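Glutamic acid/alanine-rich protein (Trypanosoma congolense, PDB 2Y44) is a surface protein of the parasite, its elongated helical ectodomain probably forming part of the coat that covers the cell. Local coordinates at residues A63-A74 against A176-E184; V129-F138 against G156-E167. All coordinates share one frame; numbering follows the deposited sequence.

Contact 1. Residues A63-A74 against A176-E184; sequences AAARAAAAAQRA and AKYEAEKAE. Unlike the reference sequence in segment 176-184: Tyr-178 (reference Ser).
Ala-70 and Ala-180 meet methyl to methyl, CB to CB 3.8 Å, where two antiparallel helices run close together. The axes of the two segments come within 7.9 Å at an angle of 164°, a spacing that methyl groups alone can fill. The other apolar pairs follow the same pattern: Ala-74 CB lies 3.8 Å from Ala-176 CB, and Ala-183 CB touches both Arg-66 CB (3.7 Å) and Ala-67 CB (4.1 Å). The methyls also press on backbone: Ala-70 CB lies 3.4 Å from Ala-176 O. Such alanine-lined packing suits the long helical bundle of this ectodomain, in which helix 18-53 flanks the pair and Ala-64 rests on its Val-47.

Charged groups lie along one margin of the seam. The Arg-73 chain bends at chi3 (-66°), which carries the guanidinium back over Ala-70 CA and Ala-69 O. From there NH2 reaches Glu-179 OE2 at 3.3 Å, a salt bridge whose hydrogen bond is weak, with an N-H...O angle of 124°. Water 3 supplements it by joining Arg-73 NE to the same oxygen. Arg-66 stays extended and is linked to Glu-179 through water: water 1 accepts from NH1 and donates to OE1, while water 2 makes a second bridge between the same two atoms, weak on the Arg-66 side.

Contact 2. Residues V129-F138 against G156-E167; sequences VTSKSLESAF and GAVFVKGLKSLE
Glu-167 grips the start of helix 131-144 through Ser-131, each carboxylate oxygen of Glu-167 taking one bond from that residue. The backbone N of Ser-131 donates to Glu-167 OE2 over 2.7 Å at 167°, on the syn side but tilted out of the carboxylate plane. Ser-131 OG gives its proton to the syn lone pair of Glu-167 OE1, also at 2.7 Å. With chi1 at 59°, OG sits between its own backbone N and carbonyl carbon, close enough to that N for both groups to address one carboxylate. The two bonds should limit rotation of the carboxylate, and the helix start probably favours its negative charge. Water 4 is a second donor to OE2 and links it to Val-129 O.

Ser-131 is a knob in a hole formed by Val-160, Leu-163, Lys-164 and Glu-167, and the fit is tight: its CB stands 3.4 Å from Lys-164 CG. Leu-163 CD2 packs on the backbone here, 3.4 Å from Ser-131 N. Thr-130 is the N-cap and forms a capping box with Ser-133, Ser-133 N donating to Thr-130 OG1 and Thr-130 N to Ser-133 OG, at the N-terminal end of this helix in a nearly antiparallel helical hairpin.

Farther along, Leu-134 holds CG anti to its backbone N (chi1 174°), and its CD2 branch approaches Phe-159 CB to 3.6 Å. The Leu-134 and Val-160 side chains run past each other in opposite directions, Leu-134 CG 4.0 Å from Val-160 CG2. Having no side chain, Gly-156 can lay its CA over the centre of the Phe-138 ring, 3.4 Å from the centroid, a CH-pi contact. Phe-138 CZ meets the edge of the Phe-159 ring at CD2, 3.9 Å away. Phe-138 also touches Val-11 of helix 2-16, and Phe-159 reaches Ser-92 and Ala-95 of helix 57-107.

In the fold
From the N terminus, helices 2-16 and 18-53 come first, followed by helix 57-107, whose early part supplies residues 63-74. Contact 1 closes on these only when the chain reaches residues 176-184, with 101 residues intervening. Contact 2 lies wholly within that span: helix 131-144 turns back through a short connection into helix 149-183, and 17 residues separate its segments. The two loops are therefore nested, not crossed. Helix 149-183 serves both, pairing in its first half with helix 131-144 and at its C-terminal end with helix 57-107. The contact centres are 30 Å apart and the nearest atoms about 11 Å, consistent with separate levels along an elongated bundle.

Contact 1. Residues A63-A74 against A176-E184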
ATOM      1  N   ALA A  63     -23.405  12.807  18.886  1.00 20.08           N
ATOM      2  CA  ALA A  63     -21.980  12.608  18.760  1.00 19.39           C
ATOM      3  C   ALA A  63     -21.672  11.122  18.559  1.00 17.51           C
ATOM      4  O   ALA A  63     -20.838  10.788  17.733  1.00 17.49           O
ATOM      5  CB  ALA A  63     -21.233  13.183  19.970  1.00 20.46           C
ATOM      6  N   ALA A  64     -22.342  10.247  19.311  1.00 15.76           N
ATOM      7  CA  ALA A  64     -22.118   8.800  19.176  1.00 16.66           C
ATOM      8  C   ALA A  64     -22.502   8.259  17.800  1.00 16.41           C
ATOM      9  O   ALA A  64     -21.807   7.413  17.225  1.00 15.73           O
ATOM     10  CB  ALA A  64     -22.804   8.021  20.305  1.00 16.18           C
ATOM     11  N   ALA A  65     -23.587   8.785  17.248  1.00 16.45           N
ATOM     12  CA  ALA A  65     -23.997   8.401  15.907  1.00 17.58           C
ATOM     13  C   ALA A  65     -22.884   8.724  14.908  1.00 17.41           C
ATOM     14  O   ALA A  65     -22.581   7.913  14.020  1.00 19.05           O
ATOM     15  CB  ALA A  65     -25.297   9.145  15.525  1.00 17.75           C
ATOM     16  N   ARG A  66     -22.299   9.911  15.011  1.00 19.42           N
ATOM     17  CA  ARG A  66     -21.171  10.276  14.130  1.00 18.90           C
ATOM     18  C   ARG A  66     -19.966   9.384  14.303  1.00 18.24           C
ATOM     19  O   ARG A  66     -19.350   8.954  13.321  1.00 17.89           O
ATOM     20  CB  ARG A  66     -20.747  11.702  14.373  1.00 20.09           C
ATOM     21  CG  ARG A  66     -21.715  12.676  13.811  1.00 21.75           C
ATOM     22  CD  ARG A  66     -21.052  14.020  13.667  1.00 26.77           C
ATOM     23  NE  ARG A  66     -21.839  14.844  12.767  1.00 22.72           N
ATOM     24  CZ  ARG A  66     -21.592  14.994  11.466  1.00 27.41           C
ATOM     25  NH1 ARG A  66     -20.533  14.438  10.896  1.00 26.30           N
ATOM     26  NH2 ARG A  66     -22.394  15.751  10.739  1.00 19.59           N
ATOM     27  N   ALA A  67     -19.647   9.079  15.554  1.00 16.50           N
ATOM     28  CA  ALA A  67     -18.464   8.265  15.841  1.00 16.91           C
ATOM     29  C   ALA A  67     -18.675   6.858  15.343  1.00 13.72           C
ATOM     30  O   ALA A  67     -17.748   6.257  14.832  1.00 16.18           O
ATOM     31  CB  ALA A  67     -18.183   8.232  17.352  1.00 18.53           C
ATOM     32  N   ALA A  68     -19.877   6.321  15.540  1.00 15.12           N
ATOM     33  CA  ALA A  68     -20.234   4.982  15.080  1.00 16.50           C
ATOM     34  C   ALA A  68     -20.192   4.869  13.561  1.00 15.55           C
ATOM     35  O   ALA A  68     -19.736   3.847  13.041  1.00 14.45           O
ATOM     36  CB  ALA A  68     -21.632   4.567  15.576  1.00 18.00           C
ATOM     37  N   ALA A  69     -20.758   5.854  12.874  1.00 15.39           N
ATOM     38  CA  ALA A  69     -20.719   5.850  11.401  1.00 16.76           C
ATOM     39  C   ALA A  69     -19.267   5.881  10.899  1.00 16.42           C
ATOM     40  O   ALA A  69     -18.918   5.190   9.921  1.00 18.05           O
ATOM     41  CB  ALA A  69     -21.513   7.061  10.862  1.00 15.12           C
ATOM     42  N   ALA A  70     -18.410   6.658  11.575  1.00 16.41           N
ATOM     43  CA  ALA A  70     -17.009   6.735  11.195  1.00 14.83           C
ATOM     44  C   ALA A  70     -16.275   5.433  11.425  1.00 14.35           C
ATOM     45  O   ALA A  70     -15.499   5.028  10.591  1.00 15.03           O
ATOM     46  CB  ALA A  70     -16.290   7.899  11.900  1.00 13.18           C
ATOM     47  N   ALA A  71     -16.563   4.736  12.528  1.00 13.74           N
ATOM     48  CA  ALA A  71     -15.959   3.427  12.788  1.00 13.09           C
ATOM     49  C   ALA A  71     -16.420   2.397  11.767  1.00 15.98           C
ATOM     50  O   ALA A  71     -15.625   1.568  11.330  1.00 16.64           O
ATOM     51  CB  ALA A  71     -16.331   2.966  14.215  1.00 12.85           C
ATOM     52  N   GLN A  72     -17.672   2.530  11.312  1.00 14.71           N
ATOM     53  CA  GLN A  72     -18.210   1.604  10.340  1.00 19.42           C
ATOM     54  C   GLN A  72     -17.476   1.787   9.009  1.00 16.84           C
ATOM     55  O   GLN A  72     -17.055   0.826   8.368  1.00 17.96           O
ATOM     56  CB  GLN A  72     -19.675   1.949  10.172  1.00 20.80           C
ATOM     57  CG  GLN A  72     -20.561   0.843  10.423  1.00 33.87           C
ATOM     58  CD  GLN A  72     -20.840   0.130   9.147  1.00 38.59           C
ATOM     59  OE1 GLN A  72     -19.919  -0.370   8.498  1.00 47.89           O
ATOM     60  NE2 GLN A  72     -22.112   0.095   8.749  1.00 40.27           N
ATOM     61  N   ARG A  73     -17.281   3.033   8.639  1.00 15.86           N
ATOM     62  CA  ARG A  73     -16.519   3.346   7.429  1.00 16.07           C
ATOM     63  C   ARG A  73     -15.081   2.783   7.510  1.00 16.20           C
ATOM     64  O   ARG A  73     -14.546   2.229   6.548  1.00 16.43           O
ATOM     65  CB  ARG A  73     -16.509   4.857   7.166  1.00 18.39           C
ATOM     66  CG  ARG A  73     -17.880   5.439   6.739  1.00 19.60           C
ATOM     67  CD  ARG A  73     -17.716   6.855   6.176  1.00 22.84           C
ATOM     68  NE  ARG A  73     -17.267   7.792   7.207  1.00 22.35           N
ATOM     69  CZ  ARG A  73     -18.081   8.395   8.078  1.00 19.86           C
ATOM     70  NH1 ARG A  73     -19.385   8.118   8.082  1.00 20.72           N
ATOM     71  NH2 ARG A  73     -17.577   9.172   9.022  1.00 28.17           N
ATOM     72  N   ALA A  74     -14.457   2.953   8.660  1.00 16.45           N
ATOM     73  CA  ALA A  74     -13.121   2.399   8.881  1.00 15.84           C
ATOM     74  C   ALA A  74     -13.123   0.903   8.711  1.00 17.81           C
ATOM     75  O   ALA A  74     -12.214   0.373   8.065  1.00 18.58           O
ATOM     76  CB  ALA A  74     -12.543   2.808  10.297  1.00 15.73           C
ATOM     77  N   ALA A 176     -11.321   8.296   8.550  1.00 14.06           N
ATOM     78  CA  ALA A 176     -12.415   7.745   9.323  1.00 16.60           C
ATOM     79  C   ALA A 176     -12.070   7.765  10.815  1.00 15.61           C
ATOM     80  O   ALA A 176     -12.891   8.159  11.622  1.00 14.49           O
ATOM     81  CB  ALA A 176     -12.746   6.318   8.857  1.00 16.07           C
ATOM     82  N   LYS A 177     -10.887   7.275  11.173  1.00 17.76           N
ATOM     83  CA  LYS A 177     -10.365   7.452  12.559  1.00 16.66           C
ATOM     84  C   LYS A 177     -10.388   8.899  13.047  1.00 16.76           C
ATOM     85  O   LYS A 177     -10.856   9.172  14.164  1.00 18.40           O
ATOM     86  CB  LYS A 177      -8.971   6.843  12.713  1.00 16.97           C
ATOM     87  CG  LYS A 177      -8.173   7.301  13.945  1.00 22.05           C
ATOM     88  CD  LYS A 177      -6.756   6.736  13.874  1.00 28.17           C
ATOM     89  CE  LYS A 177      -5.881   7.453  12.827  1.00 35.68           C
ATOM     90  NZ  LYS A 177      -4.792   6.561  12.310  1.00 37.66           N
ATOM     91  N   TYR A 178      -9.956   9.837  12.194  1.00 16.46           N
ATOM     92  CA  TYR A 178      -9.918  11.239  12.574  1.00 16.71           C
ATOM     93  C   TYR A 178     -11.332  11.799  12.856  1.00 16.81           C
ATOM     94  O   TYR A 178     -11.557  12.471  13.860  1.00 17.41           O
ATOM     95  CB  TYR A 178      -9.203  12.035  11.483  1.00 14.24           C
ATOM     96  CG  TYR A 178      -9.054  13.509  11.797  1.00 16.14           C
ATOM     97  CD1 TYR A 178      -8.148  13.945  12.767  1.00 24.27           C
ATOM     98  CD2 TYR A 178      -9.888  14.450  11.200  1.00 15.66           C
ATOM     99  CE1 TYR A 178      -8.022  15.298  13.067  1.00 22.98           C
ATOM    100  CE2 TYR A 178      -9.742  15.809  11.460  1.00 20.89           C
ATOM    101  CZ  TYR A 178      -8.827  16.219  12.404  1.00 21.26           C
ATOM    102  OH  TYR A 178      -8.740  17.567  12.721  1.00 24.56           O
ATOM    103  N   GLU A 179     -12.292  11.491  11.999  1.00 16.52           N
ATOM    104  CA  GLU A 179     -13.679  11.896  12.289  1.00 16.18           C
ATOM    105  C   GLU A 179     -14.251  11.245  13.542  1.00 15.18           C
ATOM    106  O   GLU A 179     -14.985  11.901  14.315  1.00 17.05           O
ATOM    107  CB  GLU A 179     -14.582  11.551  11.126  1.00 17.67           C
ATOM    108  CG  GLU A 179     -14.398  12.443   9.903  1.00 19.91           C
ATOM    109  CD  GLU A 179     -15.508  12.207   8.900  1.00 25.68           C
ATOM    110  OE1 GLU A 179     -16.609  12.798   9.045  1.00 30.95           O
ATOM    111  OE2 GLU A 179     -15.296  11.368   8.013  1.00 29.57           O
ATOM    112  N   ALA A 180     -13.892   9.974  13.770  1.00 13.85           N
ATOM    113  CA  ALA A 180     -14.429   9.232  14.938  1.00 17.27           C
ATOM    114  C   ALA A 180     -13.956   9.899  16.224  1.00 18.88           C
ATOM    115  O   ALA A 180     -14.752  10.198  17.128  1.00 18.12           O
ATOM    116  CB  ALA A 180     -13.967   7.781  14.909  1.00 15.17           C
ATOM    117  N   GLU A 181     -12.668  10.238  16.243  1.00 19.66           N
ATOM    118  CA  GLU A 181     -12.082  10.887  17.402  1.00 21.12           C
ATOM    119  C   GLU A 181     -12.607  12.335  17.565  1.00 21.59           C
ATOM    120  O   GLU A 181     -12.933  12.757  18.686  1.00 21.68           O
ATOM    121  CB  GLU A 181     -10.562  10.792  17.332  1.00 21.04           C
ATOM    122  CG  GLU A 181     -10.039   9.336  17.642  1.00 27.88           C
ATOM    123  CD  GLU A 181      -8.537   9.175  17.354  1.00 33.96           C
ATOM    124  OE1 GLU A 181      -8.144   9.734  16.302  1.00 35.44           O
ATOM    125  OE2 GLU A 181      -7.752   8.545  18.169  1.00 27.60           O
ATOM    126  N   LYS A 182     -12.834  13.033  16.460  1.00 20.46           N
ATOM    127  CA  LYS A 182     -13.357  14.397  16.543  1.00 21.63           C
ATOM    128  C   LYS A 182     -14.788  14.408  17.047  1.00 24.71           C
ATOM    129  O   LYS A 182     -15.202  15.347  17.745  1.00 26.00           O
ATOM    130  CB  LYS A 182     -13.246  15.155  15.205  1.00 21.07           C
ATOM    131  CG  LYS A 182     -11.827  15.645  14.903  1.00 23.30           C
ATOM    132  CD  LYS A 182     -11.351  16.629  15.965  1.00 28.08           C
ATOM    133  CE  LYS A 182     -10.014  17.226  15.609  1.00 32.88           C
ATOM    134  NZ  LYS A 182      -9.943  18.660  16.010  1.00 38.61           N
ATOM    135  N   ALA A 183     -15.532  13.345  16.745  1.00 24.51           N
ATOM    136  CA  ALA A 183     -16.939  13.285  17.143  1.00 27.67           C
ATOM    137  C   ALA A 183     -17.006  13.086  18.646  1.00 29.90           C
ATOM    138  O   ALA A 183     -17.818  13.713  19.313  1.00 29.29           O
ATOM    139  CB  ALA A 183     -17.657  12.147  16.444  1.00 26.59           C
ATOM    140  N   GLU A 184     -16.076  12.286  19.168  1.00 31.88           N
ATOM    141  CA  GLU A 184     -16.084  11.894  20.563  1.00 35.20           C
ATOM    142  C   GLU A 184     -15.225  12.866  21.377  1.00 35.60           C
ATOM    143  O   GLU A 184     -15.734  13.743  22.082  1.00 38.65           O
ATOM    144  CB  GLU A 184     -15.521  10.471  20.679  1.00 36.28           C
ATOM    145  CG  GLU A 184     -16.030   9.701  21.850  1.00 39.64           C
ATOM    146  CD  GLU A 184     -15.458  10.191  23.148  1.00 48.22           C
ATOM    147  OE1 GLU A 184     -14.222  10.059  23.312  1.00 51.07           O
ATOM    148  OE2 GLU A 184     -16.235  10.707  23.992  1.00 48.73           O
TER
HETATM  149  O   HOH W   1     -18.221  12.847  11.210  1.00 29.18           O
HETATM  150  O   HOH W   2     -18.169  15.062   8.894  1.00 31.12           O
HETATM  151  O   HOH W   3     -14.512   9.089   7.161  1.00 25.42           O

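Contact 2. Residues V129-F138 against G156-E167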
ATOM      1  N   VAL A 129       8.522   1.659  -0.657  1.00 29.41           N
ATOM      2  CA  VAL A 129       8.037   1.704  -2.037  1.00 26.47           C
ATOM      3  C   VAL A 129       6.678   2.408  -2.020  1.00 24.81           C
ATOM      4  O   VAL A 129       5.859   2.171  -1.124  1.00 23.15           O
ATOM      5  CB  VAL A 129       7.913   0.259  -2.632  1.00 26.80           C
ATOM      6  CG1 VAL A 129       7.156  -0.624  -1.666  1.00 29.44           C
ATOM      7  CG2 VAL A 129       7.207   0.252  -3.978  1.00 26.11           C
ATOM      8  N   THR A 130       6.489   3.344  -2.946  1.00 20.19           N
ATOM      9  CA  THR A 130       5.218   4.021  -3.107  1.00 19.81           C
ATOM     10  C   THR A 130       4.763   3.923  -4.560  1.00 19.23           C
ATOM     11  O   THR A 130       5.526   3.528  -5.446  1.00 20.38           O
ATOM     12  CB  THR A 130       5.350   5.498  -2.757  1.00 20.56           C
ATOM     13  OG1 THR A 130       6.314   6.099  -3.623  1.00 19.24           O
ATOM     14  CG2 THR A 130       5.839   5.687  -1.312  1.00 23.34           C
ATOM     15  N   SER A 131       3.524   4.289  -4.831  1.00 18.15           N
ATOM     16  CA  SER A 131       3.106   4.295  -6.229  1.00 18.89           C
ATOM     17  C   SER A 131       4.025   5.210  -7.047  1.00 16.27           C
ATOM     18  O   SER A 131       4.282   4.963  -8.226  1.00 18.06           O
ATOM     19  CB  SER A 131       1.641   4.715  -6.344  1.00 18.55           C
ATOM     20  OG  SER A 131       1.489   6.014  -5.772  1.00 19.39           O
ATOM     21  N   LYS A 132       4.512   6.285  -6.443  1.00 17.08           N
ATOM     22  CA  LYS A 132       5.432   7.195  -7.151  1.00 17.75           C
ATOM     23  C   LYS A 132       6.809   6.550  -7.423  1.00 17.39           C
ATOM     24  O   LYS A 132       7.320   6.629  -8.527  1.00 16.67           O
ATOM     25  CB  LYS A 132       5.654   8.485  -6.349  1.00 18.07           C
ATOM     26  CG  LYS A 132       6.495   9.497  -7.111  1.00 26.25           C
ATOM     27  CD  LYS A 132       7.114  10.553  -6.197  1.00 36.59           C
ATOM     28  CE  LYS A 132       6.283  11.823  -6.173  1.00 41.16           C
ATOM     29  NZ  LYS A 132       6.756  12.751  -5.102  1.00 44.65           N
ATOM     30  N   SER A 133       7.421   5.930  -6.417  1.00 17.01           N
ATOM     31  CA  SER A 133       8.771   5.325  -6.638  1.00 15.38           C
ATOM     32  C   SER A 133       8.714   4.149  -7.629  1.00 14.48           C
ATOM     33  O   SER A 133       9.604   3.971  -8.476  1.00 14.61           O
ATOM     34  CB  SER A 133       9.412   4.858  -5.335  1.00 15.66           C
ATOM     35  OG  SER A 133       8.667   3.789  -4.760  1.00 19.00           O
ATOM     36  N   LEU A 134       7.626   3.401  -7.551  1.00 14.92           N
ATOM     37  CA  LEU A 134       7.375   2.286  -8.464  1.00 15.37           C
ATOM     38  C   LEU A 134       7.133   2.802  -9.895  1.00 15.43           C
ATOM     39  O   LEU A 134       7.795   2.353 -10.829  1.00 16.63           O
ATOM     40  CB  LEU A 134       6.177   1.512  -7.940  1.00 17.14           C
ATOM     41  CG  LEU A 134       5.571   0.387  -8.727  1.00 23.12           C
ATOM     42  CD1 LEU A 134       6.650  -0.696  -8.771  1.00 20.16           C
ATOM     43  CD2 LEU A 134       4.314  -0.114  -7.940  1.00 22.82           C
ATOM     44  N   GLU A 135       6.309   3.847 -10.052  1.00 16.12           N
ATOM     45  CA  GLU A 135       6.119   4.412 -11.395  1.00 16.03           C
ATOM     46  C   GLU A 135       7.431   4.941 -11.980  1.00 15.89           C
ATOM     47  O   GLU A 135       7.714   4.786 -13.176  1.00 16.16           O
ATOM     48  CB  GLU A 135       5.071   5.534 -11.353  1.00 16.21           C
ATOM     49  CG  GLU A 135       4.730   6.090 -12.725  1.00 19.76           C
ATOM     50  CD  GLU A 135       3.492   6.976 -12.671  1.00 33.72           C
ATOM     51  OE1 GLU A 135       3.559   8.067 -12.064  1.00 35.96           O
ATOM     52  OE2 GLU A 135       2.449   6.568 -13.207  1.00 36.62           O
ATOM     53  N   SER A 136       8.220   5.632 -11.162  1.00 14.84           N
ATOM     54  CA  SER A 136       9.466   6.180 -11.644  1.00 16.52           C
ATOM     55  C   SER A 136      10.403   5.084 -12.140  1.00 16.37           C
ATOM     56  O   SER A 136      11.017   5.215 -13.218  1.00 14.98           O
ATOM     57  CB  SER A 136      10.138   6.961 -10.533  1.00 18.65           C
ATOM     58  OG  SER A 136       9.353   8.122 -10.260  1.00 24.24           O
ATOM     59  N   ALA A 137      10.457   3.989 -11.383  1.00 13.51           N
ATOM     60  CA  ALA A 137      11.340   2.871 -11.726  1.00 14.56           C
ATOM     61  C   ALA A 137      10.939   2.282 -13.094  1.00 13.48           C
ATOM     62  O   ALA A 137      11.800   1.987 -13.927  1.00 13.89           O
ATOM     63  CB  ALA A 137      11.303   1.777 -10.623  1.00 13.58           C
ATOM     64  N   PHE A 138       9.650   2.103 -13.323  1.00 14.37           N
ATOM     65  CA  PHE A 138       9.227   1.562 -14.617  1.00 13.50           C
ATOM     66  C   PHE A 138       9.458   2.567 -15.737  1.00 14.72           C
ATOM     67  O   PHE A 138       9.828   2.167 -16.833  1.00 16.52           O
ATOM     68  CB  PHE A 138       7.753   1.130 -14.579  1.00 14.19           C
ATOM     69  CG  PHE A 138       7.557  -0.266 -14.052  1.00 15.57           C
ATOM     70  CD1 PHE A 138       7.586  -1.341 -14.917  1.00 13.21           C
ATOM     71  CD2 PHE A 138       7.368  -0.486 -12.709  1.00 14.24           C
ATOM     72  CE1 PHE A 138       7.452  -2.650 -14.463  1.00 12.28           C
ATOM     73  CE2 PHE A 138       7.202  -1.809 -12.236  1.00 12.77           C
ATOM     74  CZ  PHE A 138       7.234  -2.871 -13.117  1.00 15.01           C
ATOM     75  N   GLY A 156       3.979  -1.898 -15.635  1.00 20.17           N
ATOM     76  CA  GLY A 156       4.144  -1.207 -14.372  1.00 17.61           C
ATOM     77  C   GLY A 156       2.857  -0.584 -13.890  1.00 20.07           C
ATOM     78  O   GLY A 156       2.621  -0.502 -12.687  1.00 17.92           O
ATOM     79  N   ALA A 157       2.019  -0.148 -14.834  1.00 18.00           N
ATOM     80  CA  ALA A 157       0.814   0.599 -14.463  1.00 18.85           C
ATOM     81  C   ALA A 157      -0.125  -0.241 -13.583  1.00 17.95           C
ATOM     82  O   ALA A 157      -0.845   0.299 -12.766  1.00 18.60           O
ATOM     83  CB  ALA A 157       0.096   1.082 -15.690  1.00 21.16           C
ATOM     84  N   VAL A 158      -0.144  -1.558 -13.808  1.00 16.68           N
ATOM     85  CA  VAL A 158      -0.912  -2.480 -12.990  1.00 16.00           C
ATOM     86  C   VAL A 158      -0.545  -2.335 -11.502  1.00 15.73           C
ATOM     87  O   VAL A 158      -1.424  -2.251 -10.634  1.00 17.39           O
ATOM     88  CB  VAL A 158      -0.637  -3.953 -13.429  1.00 14.18           C
ATOM     89  CG1 VAL A 158      -1.283  -4.933 -12.424  1.00 18.21           C
ATOM     90  CG2 VAL A 158      -1.216  -4.197 -14.828  1.00 22.91           C
ATOM     91  N   PHE A 159       0.761  -2.245 -11.233  1.00 13.72           N
ATOM     92  CA  PHE A 159       1.252  -2.296  -9.857  1.00 12.70           C
ATOM     93  C   PHE A 159       1.089  -0.900  -9.295  1.00 12.76           C
ATOM     94  O   PHE A 159       0.794  -0.724  -8.115  1.00 15.66           O
ATOM     95  CB  PHE A 159       2.709  -2.785  -9.809  1.00 14.61           C
ATOM     96  CG  PHE A 159       2.926  -4.066 -10.534  1.00 12.82           C
ATOM     97  CD1 PHE A 159       2.119  -5.173 -10.266  1.00 21.68           C
ATOM     98  CD2 PHE A 159       3.954  -4.190 -11.470  1.00 13.45           C
ATOM     99  CE1 PHE A 159       2.297  -6.365 -10.969  1.00 24.83           C
ATOM    100  CE2 PHE A 159       4.152  -5.394 -12.147  1.00 20.24           C
ATOM    101  CZ  PHE A 159       3.336  -6.466 -11.903  1.00 22.03           C
ATOM    102  N   VAL A 160       1.240   0.102 -10.151  1.00 13.07           N
ATOM    103  CA  VAL A 160       1.094   1.477  -9.716  1.00 14.00           C
ATOM    104  C   VAL A 160      -0.360   1.682  -9.278  1.00 14.97           C
ATOM    105  O   VAL A 160      -0.611   2.197  -8.170  1.00 17.11           O
ATOM    106  CB  VAL A 160       1.483   2.468 -10.846  1.00 14.99           C
ATOM    107  CG1 VAL A 160       1.006   3.907 -10.476  1.00 15.28           C
ATOM    108  CG2 VAL A 160       3.000   2.426 -11.064  1.00 13.76           C
ATOM    109  N   LYS A 161      -1.293   1.150 -10.062  1.00 15.38           N
ATOM    110  CA  LYS A 161      -2.715   1.220  -9.728  1.00 16.97           C
ATOM    111  C   LYS A 161      -2.982   0.500  -8.427  1.00 14.63           C
ATOM    112  O   LYS A 161      -3.690   1.020  -7.558  1.00 14.85           O
ATOM    113  CB  LYS A 161      -3.547   0.585 -10.844  1.00 16.30           C
ATOM    114  CG  LYS A 161      -5.066   0.745 -10.638  1.00 24.39           C
ATOM    115  CD  LYS A 161      -5.850   0.861 -11.950  1.00 34.24           C
ATOM    116  CE  LYS A 161      -7.292   0.369 -11.782  1.00 41.11           C
ATOM    117  NZ  LYS A 161      -7.767   0.573 -10.377  1.00 43.69           N
ATOM    118  N   GLY A 162      -2.396  -0.691  -8.269  1.00 14.67           N
ATOM    119  CA  GLY A 162      -2.739  -1.476  -7.069  1.00 14.82           C
ATOM    120  C   GLY A 162      -2.183  -0.821  -5.818  1.00 16.40           C
ATOM    121  O   GLY A 162      -2.833  -0.822  -4.733  1.00 15.41           O
ATOM    122  N   LEU A 163      -0.985  -0.251  -5.944  1.00 16.75           N
ATOM    123  CA  LEU A 163      -0.377   0.452  -4.809  1.00 19.12           C
ATOM    124  C   LEU A 163      -1.114   1.759  -4.488  1.00 19.91           C
ATOM    125  O   LEU A 163      -1.332   2.068  -3.318  1.00 17.59           O
ATOM    126  CB  LEU A 163       1.128   0.707  -5.027  1.00 21.91           C
ATOM    127  CG  LEU A 163       1.983   1.047  -3.792  1.00 27.86           C
ATOM    128  CD1 LEU A 163       1.677   0.113  -2.641  1.00 25.01           C
ATOM    129  CD2 LEU A 163       3.477   0.990  -4.092  1.00 31.24           C
ATOM    130  N   LYS A 164      -1.523   2.507  -5.517  1.00 19.93           N
ATOM    131  CA  LYS A 164      -2.370   3.689  -5.284  1.00 19.77           C
ATOM    132  C   LYS A 164      -3.659   3.328  -4.508  1.00 19.81           C
ATOM    133  O   LYS A 164      -4.136   4.119  -3.662  1.00 18.63           O
ATOM    134  CB  LYS A 164      -2.764   4.358  -6.610  1.00 19.15           C
ATOM    135  CG  LYS A 164      -1.644   5.194  -7.209  1.00 24.49           C
ATOM    136  CD  LYS A 164      -2.111   5.845  -8.484  1.00 27.82           C
ATOM    137  CE  LYS A 164      -1.108   6.898  -8.953  1.00 31.93           C
ATOM    138  NZ  LYS A 164      -1.411   7.392 -10.328  1.00 33.04           N
ATOM    139  N   SER A 165      -4.239   2.176  -4.830  1.00 15.16           N
ATOM    140  CA  SER A 165      -5.465   1.714  -4.124  1.00 17.53           C
ATOM    141  C   SER A 165      -5.158   1.572  -2.661  1.00 16.28           C
ATOM    142  O   SER A 165      -5.968   1.973  -1.825  1.00 17.04           O
ATOM    143  CB  SER A 165      -6.012   0.390  -4.655  1.00 18.31           C
ATOM    144  OG  SER A 165      -6.594   0.555  -5.932  1.00 24.89           O
ATOM    145  N   LEU A 166      -4.020   0.933  -2.339  1.00 14.39           N
ATOM    146  CA  LEU A 166      -3.713   0.695  -0.914  1.00 14.32           C
ATOM    147  C   LEU A 166      -3.389   2.017  -0.227  1.00 15.18           C
ATOM    148  O   LEU A 166      -3.761   2.239   0.930  1.00 15.17           O
ATOM    149  CB  LEU A 166      -2.499  -0.235  -0.778  1.00 15.44           C
ATOM    150  CG  LEU A 166      -2.863  -1.686  -1.018  1.00 16.53           C
ATOM    151  CD1 LEU A 166      -1.599  -2.496  -1.347  1.00 17.76           C
ATOM    152  CD2 LEU A 166      -3.616  -2.241   0.233  1.00 17.44           C
ATOM    153  N   GLU A 167      -2.758   2.932  -0.965  1.00 15.70           N
ATOM    154  CA  GLU A 167      -2.448   4.269  -0.419  1.00 17.48           C
ATOM    155  C   GLU A 167      -3.743   5.017  -0.160  1.00 16.02           C
ATOM    156  O   GLU A 167      -3.875   5.670   0.870  1.00 18.64           O
ATOM    157  CB  GLU A 167      -1.534   5.075  -1.361  1.00 19.66           C
ATOM    158  CG  GLU A 167      -0.085   4.591  -1.349  1.00 17.06           C
ATOM    159  CD  GLU A 167       0.686   5.004  -2.601  1.00 19.62           C
ATOM    160  OE1 GLU A 167       0.090   5.641  -3.503  1.00 18.02           O
ATOM    161  OE2 GLU A 167       1.889   4.669  -2.671  1.00 19.90           O
TER
HETATM  162  O   HOH W   4       2.836   3.101  -0.474  1.00 25.48           O